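Chitin elicitor receptor kinase 1 (PDB 4EBY) recognises chitin oligomers through its LysM-containing ectodomain and, on chitin-induced dimerization, activates plant immune signalling. Local coordinates at residues Arg44-Ile49 / Arg60-Phe65; Phe79-Arg84 / Ser95-Leu100; Lys138-Phe143 / Tyr185-Asp190. All coordinates share one frame; numbering follows the deposited sequence.

Interaction 1. Residues Arg44-Ile49 / Arg60-Phe65; sequences RYNSNI and RVLVPF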
loop_
_atom_site.group_PDB
_atom_site.type_symbol
_atom_site.label_atom_id
_atom_site.label_comp_id
_atom_site.label_asym_id
_atom_site.label_seq_id
_atom_site.Cartn_x
_atom_site.Cartn_y
_atom_site.Cartn_z
ATOM N N ARG A 44 2.947 -14.955 1.827
ATOM C CA ARG A 44 1.671 -15.624 1.512
ATOM C C ARG A 44 0.882 -14.909 0.441
ATOM O O ARG A 44 0.099 -15.532 -0.267
ATOM C CB ARG A 44 0.787 -15.706 2.746
ATOM C CG ARG A 44 1.126 -16.812 3.650
ATOM C CD ARG A 44 0.185 -16.772 4.820
ATOM N NE ARG A 44 0.654 -17.683 5.839
ATOM C CZ ARG A 44 1.211 -17.300 6.973
ATOM N NH1 ARG A 44 1.335 -16.006 7.258
ATOM N NH2 ARG A 44 1.616 -18.219 7.829
ATOM N N TYR A 45 1.065 -13.599 0.336
ATOM C CA TYR A 45 0.363 -12.805 -0.668
ATOM C C TYR A 45 1.167 -12.627 -1.952
ATOM O O TYR A 45 0.736 -11.920 -2.856
ATOM C CB TYR A 45 -0.030 -11.436 -0.086
ATOM C CG TYR A 45 -1.105 -11.549 0.972
ATOM C CD1 TYR A 45 -2.472 -11.629 0.618
ATOM C CD2 TYR A 45 -0.766 -11.632 2.308
ATOM C CE1 TYR A 45 -3.438 -11.755 1.602
ATOM C CE2 TYR A 45 -1.724 -11.754 3.294
ATOM C CZ TYR A 45 -3.060 -11.820 2.931
ATOM O OH TYR A 45 -3.987 -11.960 3.935
ATOM N N ASN A 46 2.335 -13.263 -2.026
ATOM C CA ASN A 46 3.231 -13.103 -3.173
ATOM C C ASN A 46 3.821 -14.447 -3.581
ATOM O O ASN A 46 5.013 -14.675 -3.455
ATOM C CB ASN A 46 4.373 -12.144 -2.830
ATOM C CG ASN A 46 3.887 -10.747 -2.527
ATOM O OD1 ASN A 46 3.706 -9.935 -3.438
ATOM N ND2 ASN A 46 3.650 -10.461 -1.245
ATOM N N SER A 47 2.973 -15.357 -4.040
ATOM C CA SER A 47 3.434 -16.696 -4.399
ATOM C C SER A 47 4.425 -16.657 -5.557
ATOM O O SER A 47 5.166 -17.619 -5.786
ATOM C CB SER A 47 2.247 -17.584 -4.757
ATOM O OG SER A 47 1.472 -16.977 -5.775
ATOM N N ASN A 48 4.436 -15.537 -6.275
ATOM C CA ASN A 48 5.348 -15.324 -7.399
ATOM C C ASN A 48 6.811 -15.169 -6.981
ATOM O O ASN A 48 7.718 -15.341 -7.796
ATOM C CB ASN A 48 4.921 -14.081 -8.180
ATOM C CG ASN A 48 4.858 -12.842 -7.300
ATOM O OD1 ASN A 48 4.069 -12.780 -6.355
ATOM N ND2 ASN A 48 5.689 -11.853 -7.604
ATOM N N ILE A 49 7.043 -14.835 -5.714
ATOM C CA ILE A 49 8.406 -14.636 -5.228
ATOM C C ILE A 49 9.071 -15.973 -4.954
ATOM O O ILE A 49 8.715 -16.660 -4.001
ATOM C CB ILE A 49 8.442 -13.782 -3.948
ATOM C CG1 ILE A 49 7.947 -12.371 -4.246
ATOM C CG2 ILE A 49 9.854 -13.722 -3.379
ATOM C CD1 ILE A 49 7.908 -11.465 -3.030
ATOM N N ARG A 60 6.047 -5.741 -8.219
ATOM C CA ARG A 60 5.396 -5.174 -7.043
ATOM C C ARG A 60 5.224 -6.231 -5.964
ATOM O O ARG A 60 4.862 -7.389 -6.257
ATOM C CB ARG A 60 4.016 -4.625 -7.427
ATOM C CG ARG A 60 4.071 -3.337 -8.242
ATOM C CD ARG A 60 2.723 -3.070 -8.901
ATOM N NE ARG A 60 2.683 -1.832 -9.679
ATOM C CZ ARG A 60 2.216 -0.661 -9.222
ATOM N NH1 ARG A 60 1.794 -0.543 -7.968
ATOM N NH2 ARG A 60 2.199 0.405 -10.013
ATOM N N VAL A 61 5.500 -5.844 -4.722
ATOM C CA VAL A 61 5.292 -6.721 -3.578
ATOM C C VAL A 61 4.047 -6.283 -2.826
ATOM O O VAL A 61 3.887 -5.100 -2.504
ATOM C CB VAL A 61 6.510 -6.694 -2.620
ATOM C CG1 VAL A 61 6.265 -7.564 -1.376
ATOM C CG2 VAL A 61 7.782 -7.122 -3.359
ATOM N N LEU A 62 3.151 -7.231 -2.564
ATOM C CA LEU A 62 1.934 -6.951 -1.801
ATOM C C LEU A 62 2.183 -7.153 -0.313
ATOM O O LEU A 62 2.676 -8.198 0.098
ATOM C CB LEU A 62 0.800 -7.882 -2.257
ATOM C CG LEU A 62 0.255 -7.574 -3.642
ATOM C CD1 LEU A 62 -0.671 -8.697 -4.080
ATOM C CD2 LEU A 62 -0.474 -6.229 -3.631
ATOM N N VAL A 63 1.830 -6.159 0.495
ATOM C CA VAL A 63 2.077 -6.256 1.930
ATOM C C VAL A 63 0.781 -6.087 2.712
ATOM O O VAL A 63 0.134 -5.036 2.613
ATOM C CB VAL A 63 3.091 -5.153 2.387
ATOM C CG1 VAL A 63 3.424 -5.261 3.889
ATOM C CG2 VAL A 63 4.372 -5.219 1.566
ATOM N N PRO A 64 0.400 -7.080 3.532
ATOM C CA PRO A 64 -0.827 -6.882 4.315
ATOM C C PRO A 64 -0.621 -5.888 5.455
ATOM O O PRO A 64 0.471 -5.845 6.044
ATOM C CB PRO A 64 -1.110 -8.277 4.877
ATOM C CG PRO A 64 0.307 -8.862 5.060
ATOM C CD PRO A 64 1.098 -8.350 3.872
ATOM N N PHE A 65 -1.639 -5.077 5.739
ATOM C CA PHE A 65 -1.572 -4.133 6.863
ATOM C C PHE A 65 -2.970 -3.855 7.431
ATOM O O PHE A 65 -3.978 -4.143 6.770
ATOM C CB PHE A 65 -0.845 -2.839 6.457
ATOM C CG PHE A 65 -1.598 -1.974 5.457
ATOM C CD1 PHE A 65 -2.270 -0.844 5.901
ATOM C CD2 PHE A 65 -1.581 -2.256 4.099
ATOM C CE1 PHE A 65 -2.942 -0.005 5.000
ATOM C CE2 PHE A 65 -2.261 -1.419 3.176
ATOM C CZ PHE A 65 -2.928 -0.290 3.632
HETATM O O HOH W 1 5.839 -9.849 -5.893
#

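Interaction 2. Residues Phe79-Arg84 / Ser95-Leu100; sequences FSYSVR and SNYANL. With NAG (2-acetamido-2-deoxy-beta-D-glucopyranose), chain C; NAG (2-acetamido-2-deoxy-beta-D-glucopyranose), chain F.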
loop_
_atom_site.group_PDB
_atom_site.type_symbol
_atom_site.label_atom_id
_atom_site.label_comp_id
_atom_site.label_asym_id
_atom_site.label_seq_id
_atom_site.Cartn_x
_atom_site.Cartn_y
_atom_site.Cartn_z
ATOM N N PHE A 79 1.732 3.903 9.757
ATOM C CA PHE A 79 3.021 3.220 9.922
ATOM C C PHE A 79 3.982 4.122 10.676
ATOM O O PHE A 79 3.712 5.310 10.914
ATOM C CB PHE A 79 3.623 2.836 8.571
ATOM C CG PHE A 79 2.821 1.821 7.819
ATOM C CD1 PHE A 79 2.923 0.478 8.145
ATOM C CD2 PHE A 79 1.969 2.204 6.796
ATOM C CE1 PHE A 79 2.182 -0.471 7.464
ATOM C CE2 PHE A 79 1.237 1.264 6.094
ATOM C CZ PHE A 79 1.343 -0.090 6.431
ATOM N N SER A 80 5.117 3.547 11.090
ATOM C CA SER A 80 6.136 4.329 11.774
ATOM C C SER A 80 7.466 4.130 11.054
ATOM O O SER A 80 7.782 3.024 10.598
ATOM C CB SER A 80 6.259 3.911 13.244
ATOM O OG SER A 80 5.098 4.260 13.985
ATOM N N TYR A 81 8.244 5.200 10.956
ATOM C CA TYR A 81 9.482 5.175 10.186
ATOM C C TYR A 81 10.602 5.853 10.947
ATOM O O TYR A 81 10.471 6.998 11.364
ATOM C CB TYR A 81 9.284 5.862 8.821
ATOM C CG TYR A 81 10.565 5.961 8.046
ATOM C CD1 TYR A 81 11.095 4.842 7.406
ATOM C CD2 TYR A 81 11.266 7.160 7.973
ATOM C CE1 TYR A 81 12.286 4.924 6.724
ATOM C CE2 TYR A 81 12.468 7.252 7.280
ATOM C CZ TYR A 81 12.967 6.130 6.667
ATOM O OH TYR A 81 14.161 6.220 5.995
ATOM N N SER A 82 11.723 5.141 11.140
ATOM C CA SER A 82 12.878 5.745 11.790
ATOM C C SER A 82 13.779 6.420 10.761
ATOM O O SER A 82 14.232 5.791 9.795
ATOM C CB SER A 82 13.638 4.700 12.608
ATOM O OG SER A 82 14.771 5.302 13.230
ATOM N N VAL A 83 14.018 7.713 10.971
ATOM C CA VAL A 83 14.730 8.552 10.017
ATOM C C VAL A 83 16.215 8.228 9.916
ATOM O O VAL A 83 16.905 8.070 10.938
ATOM C CB VAL A 83 14.542 10.041 10.361
ATOM C CG1 VAL A 83 15.396 10.909 9.483
ATOM C CG2 VAL A 83 13.074 10.400 10.177
ATOM N N ARG A 84 16.687 8.157 8.672
ATOM C CA ARG A 84 18.095 7.919 8.364
ATOM C C ARG A 84 18.767 9.127 7.696
ATOM O O ARG A 84 18.121 10.133 7.364
ATOM C CB ARG A 84 18.209 6.677 7.478
ATOM C CG ARG A 84 17.593 5.436 8.102
ATOM C CD ARG A 84 17.174 4.430 7.047
ATOM N NE ARG A 84 18.319 3.927 6.296
ATOM C CZ ARG A 84 19.032 2.861 6.645
ATOM N NH1 ARG A 84 18.720 2.179 7.739
ATOM N NH2 ARG A 84 20.059 2.478 5.900
ATOM N N SER A 95 10.228 7.217 -2.352
ATOM C CA SER A 95 11.163 6.110 -2.385
ATOM C C SER A 95 10.914 5.111 -1.251
ATOM O O SER A 95 10.525 3.961 -1.504
ATOM C CB SER A 95 12.601 6.653 -2.347
ATOM O OG SER A 95 13.525 5.589 -2.471
ATOM N N ASN A 96 11.105 5.537 -0.002
ATOM C CA ASN A 96 11.009 4.597 1.125
ATOM C C ASN A 96 9.633 3.931 1.229
ATOM O O ASN A 96 9.531 2.764 1.580
ATOM C CB ASN A 96 11.372 5.287 2.443
ATOM C CG ASN A 96 12.745 5.948 2.395
ATOM O OD1 ASN A 96 12.948 6.922 1.680
ATOM N ND2 ASN A 96 13.678 5.431 3.163
ATOM N N TYR A 97 8.573 4.691 0.911
ATOM C CA TYR A 97 7.208 4.151 0.889
ATOM C C TYR A 97 6.593 4.002 -0.518
ATOM O O TYR A 97 5.405 3.701 -0.642
ATOM C CB TYR A 97 6.285 4.974 1.827
ATOM C CG TYR A 97 6.576 4.628 3.266
ATOM C CD1 TYR A 97 5.875 3.629 3.924
ATOM C CD2 TYR A 97 7.611 5.263 3.950
ATOM C CE1 TYR A 97 6.194 3.263 5.240
ATOM C CE2 TYR A 97 7.929 4.914 5.259
ATOM C CZ TYR A 97 7.228 3.915 5.895
ATOM O OH TYR A 97 7.568 3.577 7.199
ATOM N N ALA A 98 7.402 4.186 -1.558
ATOM C CA ALA A 98 7.016 3.828 -2.921
ATOM C C ALA A 98 5.663 4.409 -3.336
ATOM O O ALA A 98 4.827 3.720 -3.932
ATOM C CB ALA A 98 7.000 2.303 -3.072
ATOM N N ASN A 99 5.479 5.681 -3.013
ATOM C CA ASN A 99 4.242 6.417 -3.328
ATOM C C ASN A 99 2.965 5.926 -2.669
ATOM O O ASN A 99 1.853 6.298 -3.098
ATOM C CB ASN A 99 4.079 6.575 -4.837
ATOM C CG ASN A 99 5.224 7.348 -5.440
ATOM O OD1 ASN A 99 5.586 8.423 -4.942
ATOM N ND2 ASN A 99 5.830 6.784 -6.495
ATOM N N LEU A 100 3.112 5.133 -1.605
ATOM C CA LEU A 100 1.958 4.722 -0.811
ATOM C C LEU A 100 1.516 5.848 0.107
ATOM O O LEU A 100 0.404 5.829 0.626
ATOM C CB LEU A 100 2.282 3.476 0.015
ATOM C CG LEU A 100 2.496 2.194 -0.790
ATOM C CD1 LEU A 100 3.283 1.207 0.049
ATOM C CD2 LEU A 100 1.130 1.606 -1.219
HETATM C C1 NAG C . 6.977 7.508 -7.008
HETATM C C2 NAG C . 7.830 6.472 -7.752
HETATM C C3 NAG C . 9.012 7.148 -8.458
HETATM C C4 NAG C . 8.593 8.379 -9.254
HETATM C C5 NAG C . 7.642 9.254 -8.441
HETATM C C6 NAG C . 7.093 10.424 -9.254
HETATM C C7 NAG C . 8.235 4.176 -6.982
HETATM C C8 NAG C . 8.938 3.269 -5.997
HETATM N N2 NAG C . 8.340 5.499 -6.810
HETATM O O3 NAG C . 9.691 6.234 -9.306
HETATM O O4 NAG C . 9.748 9.133 -9.571
HETATM O O5 NAG C . 6.558 8.478 -7.963
HETATM O O6 NAG C . 6.363 9.912 -10.352
HETATM O O7 NAG C . 7.583 3.684 -7.903
HETATM C C1 NAG F . 16.414 5.864 -8.118
HETATM C C2 NAG F . 15.397 6.898 -7.608
HETATM C C3 NAG F . 15.354 8.139 -8.490
HETATM C C4 NAG F . 16.760 8.664 -8.732
HETATM C C5 NAG F . 17.728 7.545 -9.116
HETATM C C6 NAG F . 19.155 8.076 -9.208
HETATM C C7 NAG F . 13.414 6.404 -6.338
HETATM C C8 NAG F . 12.252 5.468 -6.123
HETATM N N2 NAG F . 14.066 6.336 -7.498
HETATM O O3 NAG F . 14.562 9.142 -7.865
HETATM O O4 NAG F . 16.722 9.610 -9.778
HETATM O O5 NAG F . 17.674 6.493 -8.168
HETATM O O6 NAG F . 19.523 8.648 -7.971
HETATM O O7 NAG F . 13.734 7.195 -5.452
#

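Interaction 3. Residues Lys138-Phe143 / Tyr185-Asp190; sequences KDFGLF and YVPGRD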
loop_
_atom_site.group_PDB
_atom_site.type_symbol
_atom_site.label_atom_id
_atom_site.label_comp_id
_atom_site.label_asym_id
_atom_site.label_seq_id
_atom_site.Cartn_x
_atom_site.Cartn_y
_atom_site.Cartn_z
ATOM N N LYS A 138 -20.940 -6.556 -3.851
ATOM C CA LYS A 138 -20.837 -7.340 -2.627
ATOM C C LYS A 138 -19.696 -8.356 -2.685
ATOM O O LYS A 138 -19.399 -9.024 -1.693
ATOM C CB LYS A 138 -22.164 -8.066 -2.354
ATOM C CG LYS A 138 -23.328 -7.141 -2.038
ATOM C CD LYS A 138 -24.648 -7.845 -2.307
ATOM C CE LYS A 138 -24.607 -9.289 -1.821
ATOM N NZ LYS A 138 -25.702 -10.105 -2.421
ATOM N N ASP A 139 -19.049 -8.475 -3.842
ATOM C CA ASP A 139 -18.079 -9.551 -4.059
ATOM C C ASP A 139 -16.661 -9.272 -3.566
ATOM O O ASP A 139 -15.816 -10.160 -3.601
ATOM C CB ASP A 139 -18.003 -9.901 -5.545
ATOM C CG ASP A 139 -19.272 -10.563 -6.063
ATOM O OD1 ASP A 139 -20.072 -11.069 -5.248
ATOM O OD2 ASP A 139 -19.459 -10.567 -7.294
ATOM N N PHE A 140 -16.391 -8.046 -3.138
ATOM C CA PHE A 140 -15.013 -7.672 -2.786
ATOM C C PHE A 140 -14.923 -6.930 -1.471
ATOM O O PHE A 140 -15.584 -5.909 -1.283
ATOM C CB PHE A 140 -14.376 -6.815 -3.885
ATOM C CG PHE A 140 -14.476 -7.421 -5.264
ATOM C CD1 PHE A 140 -13.687 -8.498 -5.616
ATOM C CD2 PHE A 140 -15.358 -6.900 -6.201
ATOM C CE1 PHE A 140 -13.773 -9.072 -6.869
ATOM C CE2 PHE A 140 -15.450 -7.462 -7.464
ATOM C CZ PHE A 140 -14.650 -8.552 -7.799
ATOM N N GLY A 141 -14.072 -7.438 -0.573
ATOM C CA GLY A 141 -13.919 -6.838 0.737
ATOM C C GLY A 141 -12.461 -6.691 1.146
ATOM O O GLY A 141 -12.184 -6.295 2.273
ATOM N N LEU A 142 -11.545 -7.015 0.240
ATOM C CA LEU A 142 -10.108 -6.867 0.498
ATOM C C LEU A 142 -9.532 -6.084 -0.664
ATOM O O LEU A 142 -9.753 -6.441 -1.829
ATOM C CB LEU A 142 -9.431 -8.247 0.584
ATOM C CG LEU A 142 -7.903 -8.199 0.656
ATOM C CD1 LEU A 142 -7.444 -7.509 1.942
ATOM C CD2 LEU A 142 -7.331 -9.611 0.628
ATOM N N PHE A 143 -8.818 -5.005 -0.350
ATOM C CA PHE A 143 -8.372 -4.050 -1.366
ATOM C C PHE A 143 -6.910 -3.731 -1.292
ATOM O O PHE A 143 -6.346 -3.608 -0.195
ATOM C CB PHE A 143 -9.181 -2.751 -1.290
ATOM C CG PHE A 143 -10.569 -2.923 -1.819
ATOM C CD1 PHE A 143 -10.873 -2.538 -3.113
ATOM C CD2 PHE A 143 -11.533 -3.554 -1.058
ATOM C CE1 PHE A 143 -12.152 -2.774 -3.637
ATOM C CE2 PHE A 143 -12.789 -3.802 -1.559
ATOM C CZ PHE A 143 -13.114 -3.388 -2.841
ATOM N N TYR A 185 -7.709 1.966 -5.700
ATOM C CA TYR A 185 -7.996 0.799 -4.877
ATOM C C TYR A 185 -8.466 -0.340 -5.776
ATOM O O TYR A 185 -9.412 -0.178 -6.553
ATOM C CB TYR A 185 -9.067 1.134 -3.843
ATOM C CG TYR A 185 -8.662 2.256 -2.916
ATOM C CD1 TYR A 185 -7.654 2.078 -1.985
ATOM C CD2 TYR A 185 -9.298 3.487 -2.970
ATOM C CE1 TYR A 185 -7.276 3.097 -1.143
ATOM C CE2 TYR A 185 -8.937 4.506 -2.131
ATOM C CZ TYR A 185 -7.925 4.304 -1.217
ATOM O OH TYR A 185 -7.562 5.329 -0.375
ATOM N N VAL A 186 -7.786 -1.479 -5.674
ATOM C CA VAL A 186 -8.030 -2.625 -6.557
ATOM C C VAL A 186 -8.354 -3.835 -5.686
ATOM O O VAL A 186 -7.587 -4.144 -4.784
ATOM C CB VAL A 186 -6.734 -2.931 -7.350
ATOM C CG1 VAL A 186 -6.903 -4.186 -8.241
ATOM C CG2 VAL A 186 -6.291 -1.692 -8.164
ATOM N N PRO A 187 -9.472 -4.540 -5.945
ATOM C CA PRO A 187 -9.750 -5.735 -5.127
ATOM C C PRO A 187 -8.585 -6.700 -5.136
ATOM O O PRO A 187 -7.963 -6.913 -6.180
ATOM C CB PRO A 187 -10.942 -6.383 -5.853
ATOM C CG PRO A 187 -11.653 -5.232 -6.484
ATOM C CD PRO A 187 -10.547 -4.279 -6.929
ATOM N N GLY A 188 -8.264 -7.243 -3.966
ATOM C CA GLY A 188 -7.188 -8.216 -3.859
ATOM C C GLY A 188 -7.667 -9.574 -3.400
ATOM O O GLY A 188 -8.780 -9.737 -2.903
ATOM N N ARG A 189 -6.775 -10.551 -3.557
ATOM C CA ARG A 189 -7.064 -11.951 -3.256
ATOM C C ARG A 189 -6.439 -12.378 -1.939
ATOM O O ARG A 189 -5.455 -11.792 -1.480
ATOM C CB ARG A 189 -6.508 -12.828 -4.376
ATOM C CG ARG A 189 -7.130 -12.559 -5.729
ATOM C CD ARG A 189 -6.395 -13.307 -6.825
ATOM N NE ARG A 189 -6.840 -12.939 -8.167
ATOM C CZ ARG A 189 -7.836 -13.538 -8.809
ATOM N NH1 ARG A 189 -8.508 -14.521 -8.223
ATOM N NH2 ARG A 189 -8.164 -13.158 -10.040
ATOM N N ASP A 190 -7.003 -13.411 -1.327
ATOM C CA ASP A 190 -6.407 -13.990 -0.132
ATOM C C ASP A 190 -5.241 -14.894 -0.572
ATOM O O ASP A 190 -4.989 -15.014 -1.769
ATOM C CB ASP A 190 -7.481 -14.697 0.714
ATOM C CG ASP A 190 -7.991 -15.994 0.084
ATOM O OD1 ASP A 190 -7.376 -16.510 -0.874
ATOM O OD2 ASP A 190 -9.020 -16.504 0.577
#

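Interaction 1. Residues Arg44-Ile49 / Arg60-Phe65
R60 meets the loop 44-49 through its backbone: its carbonyl O accepts a hydrogen bond of 2.7 Å from a water, which is also held by N48 ND2 and gives a longer bond to N46 OD1. The R60 guanidinium leads away, to the carbonyl of P147, a salt bridge with D152 and a hydrogen bond with S11. V61, branched and apolar, suits a buried strand position, with CG2 toward I49 CD1 and CG1 beside the amide of N46. N46 CG lies anti to the carbonyl carbon (chi1 -63°), which carries that amide to L62. L62 N gives its hydrogen to N46 OD1 at 2.9 Å, nearly straight at 176°, and N46 ND2 returns a bond of 2.8 Å to L62 O; each N-H approaches a lone pair of the acceptor oxygen, in the plane of that carbonyl. Using both C=O and N-H, the side chain imitates a backbone partner and ties the loop after helix 40-43 to strand 60-70; its rotation is fixed, and ND2 has a second acceptor in I42 O. L62 sends CD1 to Y45 O, 3.7 Å away. P64, which has no N-H to give, presents its ring carbons to the Y45 ring, with CB 3.9 Å from Y45 CE2. V61, V63 and F65 pair with strand 8-13, strand 74-82 is the neighbour on the other side, and helices 20-26 and 40-43 pack on V61 and V63.

Interaction 2. Residues Phe79-Arg84 / Ser95-Leu100
Y97 and Y81 carry this contact, two tyrosines whose side chains are long enough to bridge strand and helix end. Y97 CB leaves the chain with CG anti to the carbonyl carbon (chi1 -75°), a turn that sends the ring toward strand 74-82. Along one side of the ring, CE1 approaches F79 CB at 4.2 Å; along the other, CE2 lies 3.8 Å from Y81 CD1 and close to Y81 CB. CZ comes near Y81 CB as well, and at the tip OH sits 3.3 Å from that same carbon. Y97 OH is hydrogen-bonded to the carbonyl of N26, so the ring joins apolar packing along its length to a polar anchor at its end. Y81 CD1 lies at the edge of the Y97 ring, near its plane, and the two rings are steeply inclined at 79°. Helix 89-96 packed against a strand of the sheet belongs to the βααβ architecture of a LysM domain, here the second of the receptor, in which helices 89-96 and 103-109 come in sequence between strands 74-82 and 122-128, themselves neighbours in the sheet. Y81 runs back toward the helix, its CG anti to the backbone N (chi1 175°), and its OH is hydrogen-bonded to D87; N96 crosses it at about a right angle. Beyond the helix the chain bends through a type I' turn from Y97 to L100, in which A98 and N99 both adopt positive phi. N99 is glycosylated there: its ND2 is bonded to C1 of NAG (chain C) at 1.5 Å, and the A98 methyl packs against C8 of that sugar's acetyl group at 3.6 Å.

Interaction 3. Residues Lys138-Phe143 / Tyr185-Asp190
P187 packs against two phenylalanine rings that meet it from different sides, and this apolar cluster forms the centre of the contact. Its CG stands over one face of the F140 ring, 4.0 Å from the centroid and 20° off the normal, a CH-pi contact that suits proline, whose compact, rigid ring can present CB and CG together to an aromatic face. P187 CB comes closer to one atom, 3.5 Å from F140 CD1. The opposite face of F140 is covered by CB of D139, the residue just before it, so the ring is held between two aliphatic groups. F143 reaches P187 from another side: CE1 lies 3.8 Å from P187 CG, and P187 CA sits over a face of the ring. With its CG anti to the carbonyl carbon (chi1 -73°), F143 also brings CD1 toward Y185 CB, while Y171 meets the ring edge-to-face from helix 165-171.

Farther out, L142 extends along the chain beyond the proline, placing CD2 3.6 Å from R189 O. The backbones pair here as antiparallel strands: F143 and P187 form a non-hydrogen-bonded pair, CA atoms 4.3 Å apart, joining strands 143-147 and 183-187 at the edge of the sheet in the third LysM domain. P187 CA and F143 CA make C-H...O contacts with L142 O and V186 O. Next in line, G188 N donates to L142 O at 2.7 Å and 174°, from above the carbonyl plane. At the polar edge, R189 turns away to the carbonyl of G193, and D190 OD1 takes the backbone N-H groups of N192 and A194. A non-hydrogen-bonded pair needs no N-H across it, so proline costs no bond there; its ring is left to pack on F140 and F143, and register hands the bond to G188 N.

The three contacts follow one another along the chain without overlap, and all reach one six-stranded mixed sheet. Interactions 1 and 2 have centres about 18 Å apart and meet where F65 CB packs on F79 CZ at 3.5 Å, on the neighbouring strands 60-70 and 74-82. Interaction 1 also touches interaction 3, about 14 Å away between centres, through Y45 against the backbone of R189 and D190. Interactions 2 and 3 lie on opposite sides of the chain's centre, about 25 Å apart, and do not touch. Interaction 1 therefore bridges the other two, consistent with LysM units packed into one compact ectodomain.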